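Local coordinates for transglutaminase-like domain-containing protein (Streptococcus suis, PDB 4XZ7), which acts as an antiphagocytic virulence factor with transglutaminase activity, probably forming cross-links between proteins, and is represented here by a homodimeric fragment of a longer protein, at residues B[366-371]-B[384-390]; B[280-284]-B[357-362]; B[40-44]-B[120-124]; B[126-130]-B[159-163]. All blocks are in the same frame, centred on the assembly; numbering follows the deposited sequence.

Contact 1 of 4, residues B[366-371]-B[384-390]; sequences MKQKTA and GLDYIAY
Y387 O is gripped twice. T370 N donates to it over 2.9 Å in a nearly straight bond (168°) that arrives almost along the C=O axis, and a water donates to it as well. The same water accepts from A371 N, donates to G384 O and bonds to T370 OG1, tying one end of the pairing into a small polar knot. Toward the other end a second water accepts from A389 N over 2.7 Å and donates to both M366 O and Q368 O, while Y390 N adds a weak, bent bond to M366 O. Y390 CG stands anti to the backbone N (chi1 -172°), which lays the ring alongside two neighbouring side chains. M366 CE touches Y390 CE1 at 3.7 Å, with SD 5.0 Å from the ring centroid in an oblique Met-aromatic contact, and K367 CG meets Y390 CD2 at 3.7 Å. Between the two ends, I388 CG2 presses against the carbonyl oxygens of K367 and Q368, and I388 CG1 packs on K369 CG. T370 CG2 sits 3.7 Å from Y387 CD1. M366, A389 and Y390 also touch Y301 of strand 294-302. The arrangement is an antiparallel, water-bridged pairing of two irregular loop segments, through which the loop after helix 359-365 doubles back on itself beside the sheet of the transglutaminase-like fold.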
loop_
_atom_site.group_PDB
_atom_site.type_symbol
_atom_site.label_atom_id
_atom_site.label_comp_id
_atom_site.label_asym_id
_atom_site.label_seq_id
_atom_site.Cartn_x
_atom_site.Cartn_y
_atom_site.Cartn_z
ATOM N N MET B 366 16.853 34.551 5.525
ATOM C CA MET B 366 16.901 35.793 4.764
ATOM C C MET B 366 18.335 36.242 4.522
ATOM O O MET B 366 18.597 37.025 3.610
ATOM C CB MET B 366 16.124 36.897 5.482
ATOM C CG MET B 366 16.840 37.505 6.669
ATOM S SD MET B 366 15.724 38.512 7.661
ATOM C CE MET B 366 16.883 39.247 8.816
ATOM N N LYS B 367 19.263 35.731 5.327
ATOM C CA LYS B 367 20.657 36.129 5.218
ATOM C C LYS B 367 21.518 35.115 4.467
ATOM O O LYS B 367 22.698 35.366 4.236
ATOM C CB LYS B 367 21.247 36.382 6.611
ATOM C CG LYS B 367 20.792 37.702 7.224
ATOM C CD LYS B 367 21.533 38.029 8.509
ATOM C CE LYS B 367 20.991 37.242 9.686
ATOM N NZ LYS B 367 21.618 37.704 10.953
ATOM N N GLN B 368 20.942 33.977 4.089
ATOM C CA GLN B 368 21.694 32.989 3.318
ATOM C C GLN B 368 21.718 33.382 1.851
ATOM O O GLN B 368 20.862 34.156 1.409
ATOM C CB GLN B 368 21.082 31.586 3.465
ATOM C CG GLN B 368 20.931 31.120 4.905
ATOM C CD GLN B 368 22.250 31.134 5.662
ATOM O OE1 GLN B 368 23.238 30.535 5.230
ATOM N NE2 GLN B 368 22.274 31.836 6.790
ATOM N N LYS B 369 22.691 32.865 1.101
ATOM C CA LYS B 369 22.613 32.909 -0.355
ATOM C C LYS B 369 21.389 32.107 -0.740
ATOM O O LYS B 369 21.242 30.976 -0.284
ATOM C CB LYS B 369 23.860 32.322 -1.015
ATOM C CG LYS B 369 25.178 32.981 -0.600
ATOM C CD LYS B 369 26.346 32.463 -1.440
ATOM C CE LYS B 369 27.664 32.542 -0.679
ATOM N NZ LYS B 369 27.632 31.701 0.551
ATOM N N THR B 370 20.514 32.668 -1.569
ATOM C CA THR B 370 19.255 31.991 -1.880
ATOM C C THR B 370 19.455 30.631 -2.572
ATOM O O THR B 370 18.666 29.706 -2.358
ATOM C CB THR B 370 18.333 32.876 -2.758
ATOM O OG1 THR B 370 18.854 32.972 -4.089
ATOM C CG2 THR B 370 18.200 34.262 -2.157
ATOM N N ALA B 371 20.510 30.492 -3.374
ATOM C CA ALA B 371 20.734 29.225 -4.063
ATOM C C ALA B 371 21.086 28.115 -3.068
ATOM O O ALA B 371 20.711 26.956 -3.258
ATOM C CB ALA B 371 21.803 29.365 -5.091
ATOM N N GLY B 384 21.224 33.266 -9.961
ATOM C CA GLY B 384 22.612 32.896 -9.772
ATOM C C GLY B 384 22.855 32.227 -8.432
ATOM O O GLY B 384 21.911 31.869 -7.716
ATOM N N LEU B 385 24.128 32.076 -8.081
ATOM C CA LEU B 385 24.511 31.306 -6.904
ATOM C C LEU B 385 24.970 32.199 -5.750
ATOM O O LEU B 385 25.328 31.700 -4.678
ATOM C CB LEU B 385 25.621 30.310 -7.258
ATOM C CG LEU B 385 25.378 29.287 -8.377
ATOM C CD1 LEU B 385 24.002 28.656 -8.259
ATOM C CD2 LEU B 385 25.585 29.872 -9.773
ATOM N N ASP B 386 24.953 33.514 -5.959
ATOM C CA ASP B 386 25.532 34.431 -4.981
ATOM C C ASP B 386 24.579 35.479 -4.422
ATOM O O ASP B 386 24.983 36.299 -3.596
ATOM C CB ASP B 386 26.735 35.146 -5.598
ATOM C CG ASP B 386 27.865 34.203 -5.906
ATOM O OD1 ASP B 386 28.171 33.347 -5.045
ATOM O OD2 ASP B 386 28.431 34.304 -7.015
ATOM N N TYR B 387 23.324 35.473 -4.860
ATOM C CA TYR B 387 22.407 36.515 -4.403
ATOM C C TYR B 387 21.870 36.242 -3.008
ATOM O O TYR B 387 21.466 35.119 -2.675
ATOM C CB TYR B 387 21.242 36.700 -5.372
ATOM C CG TYR B 387 20.144 37.568 -4.797
ATOM C CD1 TYR B 387 18.874 37.051 -4.559
ATOM C CD2 TYR B 387 20.386 38.898 -4.457
ATOM C CE1 TYR B 387 17.865 37.839 -4.022
ATOM C CE2 TYR B 387 19.392 39.691 -3.919
ATOM C CZ TYR B 387 18.130 39.156 -3.706
ATOM O OH TYR B 387 17.134 39.939 -3.170
ATOM N N ILE B 388 21.864 37.299 -2.205
ATOM C CA ILE B 388 21.362 37.266 -0.843
ATOM C C ILE B 388 20.257 38.311 -0.693
ATOM O O ILE B 388 20.474 39.500 -0.950
ATOM C CB ILE B 388 22.491 37.529 0.169
ATOM C CG1 ILE B 388 23.642 36.538 -0.057
ATOM C CG2 ILE B 388 21.960 37.469 1.599
ATOM C CD1 ILE B 388 24.809 36.724 0.896
ATOM N N ALA B 389 19.072 37.861 -0.287
ATOM C CA ALA B 389 17.898 38.724 -0.250
ATOM C C ALA B 389 18.044 39.882 0.727
ATOM O O ALA B 389 17.566 40.980 0.469
ATOM C CB ALA B 389 16.663 37.914 0.097
ATOM N N TYR B 390 18.691 39.618 1.853
ATOM C CA TYR B 390 18.838 40.609 2.904
ATOM C C TYR B 390 19.764 41.710 2.441
ATOM O O TYR B 390 20.614 41.492 1.577
ATOM C CB TYR B 390 19.375 39.962 4.181
ATOM C CG TYR B 390 19.386 40.875 5.382
ATOM C CD1 TYR B 390 18.202 41.387 5.899
ATOM C CD2 TYR B 390 20.579 41.211 6.011
ATOM C CE1 TYR B 390 18.209 42.218 7.000
ATOM C CE2 TYR B 390 20.595 42.038 7.111
ATOM C CZ TYR B 390 19.409 42.538 7.601
ATOM O OH TYR B 390 19.422 43.364 8.700
HETATM O O HOH W 1 18.520 35.788 1.358
HETATM O O HOH W 2 21.570 32.712 -4.701
#

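Contact 2 of 4, residues B[280-284]-B[357-362]; sequences LPAYV and IDSNYE
I357 and D358 meet Y283 where strand 354-357 gives way to helix 359-365, a helix that packs beside the mixed five-stranded sheet of the transglutaminase-like fold. I357 CB lies 3.5 Å from Y283 OH. At D358 the backbone N-H points straight at the same hydroxyl, D358 N donating to Y283 OH over 2.9 Å at 176°, near the plane of the tyrosine ring. D358 is also the N-cap of the helix, though only weakly so: its OD1 accepts weak bonds from N360 N and Y361 N. S359 and N360 carry the first turn past the strand, with S359 OG bonded to E343. Y361 CG is anti to its own backbone N (chi1 174°), and the ring swings back over Y283. The CD2-CE2 edge of Y361 is directed at the face of Y283 in a T-shaped (edge-to-face) pair, centroids 4.9 Å apart and planes at 62°. On the second subunit, Q136 of that chain packs on Y283 and L137 of that chain on Y361, so the aromatic pair borders the dimer contact. At E362, OE1 forms a salt bridge with R299, whereas OE2, whose position is less certain, appears to accept a hydrogen bond from Y283 OH. E362 closes the turn, its chain extended beyond CG and crossing Y283 at about a right angle, with E362 CG 3.5 Å from Y283 CE2.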
loop_
_atom_site.group_PDB
_atom_site.type_symbol
_atom_site.label_atom_id
_atom_site.label_comp_id
_atom_site.label_asym_id
_atom_site.label_seq_id
_atom_site.Cartn_x
_atom_site.Cartn_y
_atom_site.Cartn_z
ATOM N N LEU B 280 13.593 34.379 -3.547
ATOM C CA LEU B 280 12.706 34.835 -2.493
ATOM C C LEU B 280 12.666 33.807 -1.356
ATOM O O LEU B 280 11.876 32.856 -1.408
ATOM C CB LEU B 280 11.303 35.071 -3.052
ATOM C CG LEU B 280 10.911 36.393 -3.725
ATOM C CD1 LEU B 280 12.094 37.322 -3.909
ATOM C CD2 LEU B 280 10.206 36.110 -5.058
ATOM N N PRO B 281 13.533 33.980 -0.336
ATOM C CA PRO B 281 13.631 33.035 0.790
ATOM C C PRO B 281 12.269 32.563 1.282
ATOM O O PRO B 281 11.444 33.395 1.678
ATOM C CB PRO B 281 14.344 33.851 1.864
ATOM C CG PRO B 281 15.284 34.736 1.048
ATOM C CD PRO B 281 14.485 35.100 -0.195
ATOM N N ALA B 282 12.036 31.250 1.234
ATOM C CA ALA B 282 10.723 30.704 1.547
ATOM C C ALA B 282 10.788 29.362 2.279
ATOM O O ALA B 282 11.737 28.592 2.127
ATOM C CB ALA B 282 9.900 30.561 0.266
ATOM N N TYR B 283 9.778 29.092 3.093
ATOM C CA TYR B 283 9.633 27.758 3.665
ATOM C C TYR B 283 8.156 27.504 3.906
ATOM O O TYR B 283 7.330 28.424 3.811
ATOM C CB TYR B 283 10.474 27.581 4.959
ATOM C CG TYR B 283 10.036 28.370 6.199
ATOM C CD1 TYR B 283 9.582 27.706 7.340
ATOM C CD2 TYR B 283 10.106 29.764 6.241
ATOM C CE1 TYR B 283 9.202 28.396 8.486
ATOM C CE2 TYR B 283 9.718 30.470 7.384
ATOM C CZ TYR B 283 9.258 29.775 8.499
ATOM O OH TYR B 283 8.867 30.440 9.642
ATOM N N VAL B 284 7.827 26.253 4.198
ATOM C CA VAL B 284 6.442 25.849 4.391
ATOM C C VAL B 284 6.059 25.881 5.869
ATOM O O VAL B 284 6.775 25.359 6.724
ATOM C CB VAL B 284 6.203 24.423 3.832
ATOM C CG1 VAL B 284 4.785 23.986 4.080
ATOM C CG2 VAL B 284 6.509 24.380 2.351
ATOM N N ILE B 357 5.243 29.892 12.904
ATOM C CA ILE B 357 6.469 30.268 12.207
ATOM C C ILE B 357 7.694 30.072 13.097
ATOM O O ILE B 357 7.567 29.874 14.303
ATOM C CB ILE B 357 6.411 31.727 11.726
ATOM C CG1 ILE B 357 6.677 32.690 12.883
ATOM C CG2 ILE B 357 5.045 32.042 11.102
ATOM C CD1 ILE B 357 6.900 34.128 12.432
ATOM N N ASP B 358 8.876 30.125 12.500
ATOM C CA ASP B 358 10.124 30.014 13.254
ATOM C C ASP B 358 11.023 31.223 12.948
ATOM O O ASP B 358 11.717 31.270 11.924
ATOM C CB ASP B 358 10.824 28.684 12.930
ATOM C CG ASP B 358 12.238 28.575 13.537
ATOM O OD1 ASP B 358 12.600 29.352 14.455
ATOM O OD2 ASP B 358 12.991 27.686 13.084
ATOM N N SER B 359 11.009 32.198 13.849
ATOM C CA SER B 359 11.639 33.483 13.584
ATOM C C SER B 359 13.154 33.385 13.488
ATOM O O SER B 359 13.790 34.163 12.777
ATOM C CB SER B 359 11.250 34.490 14.667
ATOM O OG SER B 359 9.841 34.518 14.852
ATOM N N ASN B 360 13.736 32.435 14.211
ATOM C CA ASN B 360 15.178 32.241 14.160
ATOM C C ASN B 360 15.559 31.768 12.771
ATOM O O ASN B 360 16.501 32.280 12.154
ATOM C CB ASN B 360 15.630 31.238 15.224
ATOM C CG ASN B 360 15.221 31.655 16.623
ATOM O OD1 ASN B 360 15.376 32.816 17.007
ATOM N ND2 ASN B 360 14.677 30.713 17.387
ATOM N N TYR B 361 14.800 30.797 12.273
ATOM C CA TYR B 361 15.028 30.308 10.928
ATOM C C TYR B 361 14.845 31.428 9.903
ATOM O O TYR B 361 15.584 31.514 8.927
ATOM C CB TYR B 361 14.094 29.145 10.578
ATOM C CG TYR B 361 14.282 28.779 9.131
ATOM C CD1 TYR B 361 15.355 27.993 8.725
ATOM C CD2 TYR B 361 13.433 29.284 8.157
ATOM C CE1 TYR B 361 15.552 27.695 7.380
ATOM C CE2 TYR B 361 13.628 29.001 6.830
ATOM C CZ TYR B 361 14.677 28.207 6.451
ATOM O OH TYR B 361 14.826 27.947 5.122
ATOM N N GLU B 362 13.831 32.258 10.102
ATOM C CA GLU B 362 13.572 33.330 9.156
ATOM C C GLU B 362 14.750 34.304 9.143
ATOM O O GLU B 362 15.274 34.633 8.071
ATOM C CB GLU B 362 12.250 34.030 9.491
ATOM C CG GLU B 362 11.044 33.305 8.879
ATOM C CD GLU B 362 9.686 33.794 9.388
ATOM O OE1 GLU B 362 9.556 34.964 9.834
ATOM O OE2 GLU B 362 8.734 32.991 9.337
#

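Contact 3 of 4, residues B[40-44]-B[120-124]; sequences KLGFE and KRIHA
The H123 ring has L41 CD1 over one face, 4.1 Å from its centroid in a CH-pi contact, while L41 CB approaches CE1 at 3.5 Å; its two nitrogens bond elsewhere, ND1 to S160 OG and NE2 to D89 OD2, which fix the ring's rotation. The R121 guanidinium carries the F43 ring over one face, the two planes 43° apart. R121 CZ lies 4.3 Å from the F43 centroid, an off-centre cation-pi contact, and NH2 comes to 3.4 Å from F43 CZ. At the edge of the F43 ring, in its plane, is L41 O. An extended R121 chain from CG to NE carries the guanidinium past G42, with CD 3.9 Å from G42 CA, and NH1 passes close to G42 O at an angle too poor for a hydrogen bond. G42 has a positive phi (104°) within a type II beta turn from K40 to F43, closed by F43 N bonding to K40 O. The turn thus presents L41, G42 and F43 to R121 and H123 on one side of strand 121-124. This type II turn begins the connection between antiparallel strands 36-40 and 48-51 of one mixed sheet and packs against strand 121-124 of another.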
loop_
_atom_site.group_PDB
_atom_site.type_symbol
_atom_site.label_atom_id
_atom_site.label_comp_id
_atom_site.label_asym_id
_atom_site.label_seq_id
_atom_site.Cartn_x
_atom_site.Cartn_y
_atom_site.Cartn_z
ATOM N N LYS B 40 -1.129 -13.330 -25.047
ATOM C CA LYS B 40 -0.670 -13.877 -23.786
ATOM C C LYS B 40 -1.702 -14.875 -23.297
ATOM O O LYS B 40 -2.890 -14.552 -23.192
ATOM C CB LYS B 40 -0.456 -12.775 -22.746
ATOM C CG LYS B 40 0.032 -13.301 -21.406
ATOM C CD LYS B 40 0.472 -12.173 -20.459
ATOM C CE LYS B 40 1.011 -12.756 -19.141
ATOM N NZ LYS B 40 1.494 -11.733 -18.168
ATOM N N LEU B 41 -1.254 -16.079 -22.988
ATOM C CA LEU B 41 -2.177 -17.135 -22.596
ATOM C C LEU B 41 -2.863 -16.770 -21.299
ATOM O O LEU B 41 -2.203 -16.467 -20.303
ATOM C CB LEU B 41 -1.451 -18.463 -22.453
ATOM C CG LEU B 41 -0.889 -19.094 -23.718
ATOM C CD1 LEU B 41 -0.431 -20.529 -23.428
ATOM C CD2 LEU B 41 -1.944 -19.062 -24.836
ATOM N N GLY B 42 -4.188 -16.788 -21.326
ATOM C CA GLY B 42 -4.987 -16.514 -20.148
ATOM C C GLY B 42 -5.602 -15.133 -20.178
ATOM O O GLY B 42 -6.362 -14.771 -19.275
ATOM N N PHE B 43 -5.299 -14.367 -21.222
ATOM C CA PHE B 43 -5.771 -12.985 -21.325
ATOM C C PHE B 43 -6.591 -12.754 -22.587
ATOM O O PHE B 43 -6.220 -13.210 -23.660
ATOM C CB PHE B 43 -4.573 -12.012 -21.271
ATOM C CG PHE B 43 -3.909 -11.954 -19.908
ATOM C CD1 PHE B 43 -3.097 -12.984 -19.472
ATOM C CD2 PHE B 43 -4.128 -10.884 -19.055
ATOM C CE1 PHE B 43 -2.513 -12.951 -18.215
ATOM C CE2 PHE B 43 -3.529 -10.836 -17.797
ATOM C CZ PHE B 43 -2.734 -11.877 -17.374
ATOM N N GLU B 44 -7.703 -12.030 -22.447
ATOM C CA GLU B 44 -8.636 -11.792 -23.543
ATOM C C GLU B 44 -8.058 -10.991 -24.706
ATOM O O GLU B 44 -8.230 -11.363 -25.864
ATOM C CB GLU B 44 -9.882 -11.070 -23.021
ATOM C CG GLU B 44 -10.752 -11.934 -22.138
ATOM C CD GLU B 44 -11.195 -13.183 -22.860
ATOM O OE1 GLU B 44 -10.655 -14.286 -22.555
ATOM O OE2 GLU B 44 -12.057 -13.038 -23.759
ATOM N N LYS B 120 -0.484 -17.281 -10.877
ATOM C CA LYS B 120 -0.013 -18.178 -11.927
ATOM C C LYS B 120 -1.181 -18.894 -12.611
ATOM O O LYS B 120 -2.260 -19.074 -12.024
ATOM C CB LYS B 120 0.967 -19.204 -11.353
ATOM C CG LYS B 120 2.163 -18.572 -10.654
ATOM C CD LYS B 120 2.732 -17.422 -11.493
ATOM C CE LYS B 120 3.686 -16.531 -10.697
ATOM N NZ LYS B 120 4.916 -17.252 -10.269
ATOM N N ARG B 121 -0.959 -19.313 -13.852
ATOM C CA ARG B 121 -1.971 -20.055 -14.593
ATOM C C ARG B 121 -1.440 -21.425 -15.023
ATOM O O ARG B 121 -0.230 -21.653 -15.054
ATOM C CB ARG B 121 -2.452 -19.233 -15.807
ATOM C CG ARG B 121 -3.184 -17.971 -15.402
ATOM C CD ARG B 121 -3.516 -17.021 -16.553
ATOM N NE ARG B 121 -3.714 -15.659 -16.037
ATOM C CZ ARG B 121 -4.867 -15.009 -16.086
ATOM N NH1 ARG B 121 -5.924 -15.579 -16.652
ATOM N NH2 ARG B 121 -4.963 -13.793 -15.587
ATOM N N ILE B 122 -2.353 -22.347 -15.314
ATOM C CA ILE B 122 -1.980 -23.636 -15.888
ATOM C C ILE B 122 -2.680 -23.725 -17.240
ATOM O O ILE B 122 -3.794 -23.198 -17.406
ATOM C CB ILE B 122 -2.372 -24.829 -14.956
ATOM C CG1 ILE B 122 -2.073 -26.177 -15.601
ATOM C CG2 ILE B 122 -3.851 -24.784 -14.564
ATOM C CD1 ILE B 122 -2.013 -27.303 -14.586
ATOM N N HIS B 123 -2.016 -24.353 -18.208
ATOM C CA HIS B 123 -2.532 -24.430 -19.569
ATOM C C HIS B 123 -2.443 -25.852 -20.109
ATOM O O HIS B 123 -1.634 -26.656 -19.651
ATOM C CB HIS B 123 -1.764 -23.491 -20.509
ATOM C CG HIS B 123 -1.426 -22.162 -19.907
ATOM N ND1 HIS B 123 -2.277 -21.075 -19.962
ATOM C CD2 HIS B 123 -0.317 -21.738 -19.254
ATOM C CE1 HIS B 123 -1.708 -20.046 -19.362
ATOM N NE2 HIS B 123 -0.517 -20.424 -18.918
ATOM N N ALA B 124 -3.260 -26.165 -21.099
ATOM C CA ALA B 124 -3.248 -27.517 -21.632
ATOM C C ALA B 124 -3.875 -27.542 -23.012
ATOM O O ALA B 124 -4.744 -26.721 -23.319
ATOM C CB ALA B 124 -3.976 -28.473 -20.687
#

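Contact 4 of 4, residues B[126-130]-B[159-163]; sequences FKIEL and YSHGL
Segment 126-130 runs extended in roughly the direction of strand 159-162, the two end-to-end lines 32° apart, with K127 and E129 nearest to Y159 and H161 (CA to CA 5.9 and 6.1 Å). It lies over strand 157-167 of the mixed sheet: strand 121-124 pairs antiparallel with that strand, and the chain then reverses and runs back over it. No hydrogen bond joins the segments directly; a water lies between I128 O and S160 O. The contact is made by Y159 and H161, both pointing toward segment 126-130. K127 CA sits over the centre of the Y159 ring, 3.6 Å from its centroid, a CH-pi contact made by the main chain itself. I128 lies between Y159 CB (CG1 at 3.7 Å) and the H161 ring (CD1 3.9 Å from CD2). L130 CG lies over the face of H161, also 3.6 Å from the centroid, with the side chain crossing the ring at about a right angle. A chi1 of 64° brings the H161 ring up to L130. Y98 OH bonds to NE2, and on the other side of the imidazole ND1 donates in the ring plane to G162 O over 2.7 Å, meeting the carbonyl from above its plane.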
loop_
_atom_site.group_PDB
_atom_site.type_symbol
_atom_site.label_atom_id
_atom_site.label_comp_id
_atom_site.label_asym_id
_atom_site.label_seq_id
_atom_site.Cartn_x
_atom_site.Cartn_y
_atom_site.Cartn_z
ATOM N N PHE B 126 -5.656 -29.932 -23.998
ATOM C CA PHE B 126 -6.958 -30.565 -23.814
ATOM C C PHE B 126 -7.779 -29.664 -22.909
ATOM O O PHE B 126 -7.235 -28.813 -22.213
ATOM C CB PHE B 126 -6.819 -31.973 -23.226
ATOM C CG PHE B 126 -5.975 -32.028 -21.985
ATOM C CD1 PHE B 126 -6.542 -31.827 -20.733
ATOM C CD2 PHE B 126 -4.622 -32.275 -22.068
ATOM C CE1 PHE B 126 -5.763 -31.867 -19.591
ATOM C CE2 PHE B 126 -3.844 -32.317 -20.932
ATOM C CZ PHE B 126 -4.412 -32.108 -19.694
ATOM N N LYS B 127 -9.085 -29.860 -22.913
ATOM C CA LYS B 127 -9.985 -28.947 -22.227
ATOM C C LYS B 127 -9.808 -29.022 -20.729
ATOM O O LYS B 127 -9.944 -30.085 -20.120
ATOM C CB LYS B 127 -11.435 -29.242 -22.580
ATOM C CG LYS B 127 -12.410 -28.333 -21.869
ATOM C CD LYS B 127 -13.791 -28.411 -22.514
ATOM C CE LYS B 127 -14.767 -27.505 -21.785
ATOM N NZ LYS B 127 -16.127 -27.630 -22.347
ATOM N N ILE B 128 -9.492 -27.877 -20.143
ATOM C CA ILE B 128 -9.442 -27.751 -18.705
ATOM C C ILE B 128 -10.168 -26.477 -18.342
ATOM O O ILE B 128 -10.074 -25.469 -19.064
ATOM C CB ILE B 128 -7.999 -27.708 -18.166
ATOM C CG1 ILE B 128 -7.208 -26.591 -18.844
ATOM C CG2 ILE B 128 -7.327 -29.050 -18.400
ATOM C CD1 ILE B 128 -5.878 -26.218 -18.174
ATOM N N GLU B 129 -10.907 -26.533 -17.239
ATOM C CA GLU B 129 -11.512 -25.341 -16.652
ATOM C C GLU B 129 -11.764 -25.557 -15.162
ATOM O O GLU B 129 -11.760 -26.688 -14.674
ATOM C CB GLU B 129 -12.811 -24.978 -17.371
ATOM C CG GLU B 129 -13.674 -26.159 -17.762
ATOM C CD GLU B 129 -15.083 -25.750 -18.162
ATOM O OE1 GLU B 129 -16.022 -26.163 -17.449
ATOM O OE2 GLU B 129 -15.254 -25.020 -19.174
ATOM N N LEU B 130 -11.956 -24.467 -14.433
ATOM C CA LEU B 130 -12.479 -24.560 -13.067
ATOM C C LEU B 130 -13.926 -24.084 -13.088
ATOM O O LEU B 130 -14.196 -22.946 -13.500
ATOM C CB LEU B 130 -11.640 -23.726 -12.093
ATOM C CG LEU B 130 -10.175 -24.142 -11.995
ATOM C CD1 LEU B 130 -9.409 -23.195 -11.077
ATOM C CD2 LEU B 130 -10.058 -25.587 -11.514
ATOM N N TYR B 159 -6.159 -24.194 -23.610
ATOM C CA TYR B 159 -7.075 -23.851 -22.522
ATOM C C TYR B 159 -6.277 -23.435 -21.313
ATOM O O TYR B 159 -5.192 -23.953 -21.091
ATOM C CB TYR B 159 -7.970 -25.047 -22.144
ATOM C CG TYR B 159 -8.825 -25.568 -23.289
ATOM C CD1 TYR B 159 -10.139 -25.159 -23.434
ATOM C CD2 TYR B 159 -8.305 -26.479 -24.220
ATOM C CE1 TYR B 159 -10.919 -25.631 -24.457
ATOM C CE2 TYR B 159 -9.076 -26.961 -25.242
ATOM C CZ TYR B 159 -10.377 -26.535 -25.363
ATOM O OH TYR B 159 -11.147 -27.006 -26.400
ATOM N N SER B 160 -6.841 -22.548 -20.503
ATOM C CA SER B 160 -6.090 -21.891 -19.427
ATOM C C SER B 160 -6.982 -21.625 -18.238
ATOM O O SER B 160 -8.150 -21.296 -18.413
ATOM C CB SER B 160 -5.516 -20.544 -19.907
ATOM O OG SER B 160 -4.577 -20.700 -20.955
ATOM N N HIS B 161 -6.438 -21.725 -17.031
ATOM C CA HIS B 161 -7.158 -21.176 -15.877
ATOM C C HIS B 161 -6.189 -21.016 -14.712
ATOM O O HIS B 161 -5.050 -21.464 -14.782
ATOM C CB HIS B 161 -8.371 -22.047 -15.484
ATOM C CG HIS B 161 -8.014 -23.435 -15.018
ATOM N ND1 HIS B 161 -7.280 -23.671 -13.876
ATOM C CD2 HIS B 161 -8.327 -24.657 -15.519
ATOM C CE1 HIS B 161 -7.131 -24.977 -13.703
ATOM N NE2 HIS B 161 -7.746 -25.599 -14.692
ATOM N N GLY B 162 -6.648 -20.362 -13.651
ATOM C CA GLY B 162 -5.819 -20.111 -12.495
ATOM C C GLY B 162 -5.206 -21.372 -11.939
ATOM O O GLY B 162 -5.851 -22.420 -11.908
ATOM N N LEU B 163 -3.943 -21.270 -11.537
ATOM C CA LEU B 163 -3.268 -22.350 -10.843
ATOM C C LEU B 163 -3.140 -22.006 -9.362
ATOM O O LEU B 163 -3.475 -22.818 -8.515
ATOM C CB LEU B 163 -1.882 -22.625 -11.442
ATOM C CG LEU B 163 -1.072 -23.731 -10.755
ATOM C CD1 LEU B 163 -1.885 -25.021 -10.635
ATOM C CD2 LEU B 163 0.209 -23.999 -11.513
HETATM O O HOH W 3 -10.465 -22.854 -19.573
#

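In the fold
Along the chain the order is contact 3, contact 4, contact 2, contact 1, each closing before the next opens. Contacts 3 and 4, with centres 8 Å apart, share the sheet in which strands 121-124 and 157-167 are neighbours, and K120 O bonding to L163 N (2.8 Å) is one link between them. Contacts 1 and 2 have centres 14 Å apart and meet where A389 and T370 pack on P281. The pairs lie on opposite sides of the chain's centre, contacts 2 and 3 about 58 Å apart between centres. The chain is therefore elongated, with an N-terminal portion well separated from the transglutaminase-like portion, where contact 2 also borders the second subunit.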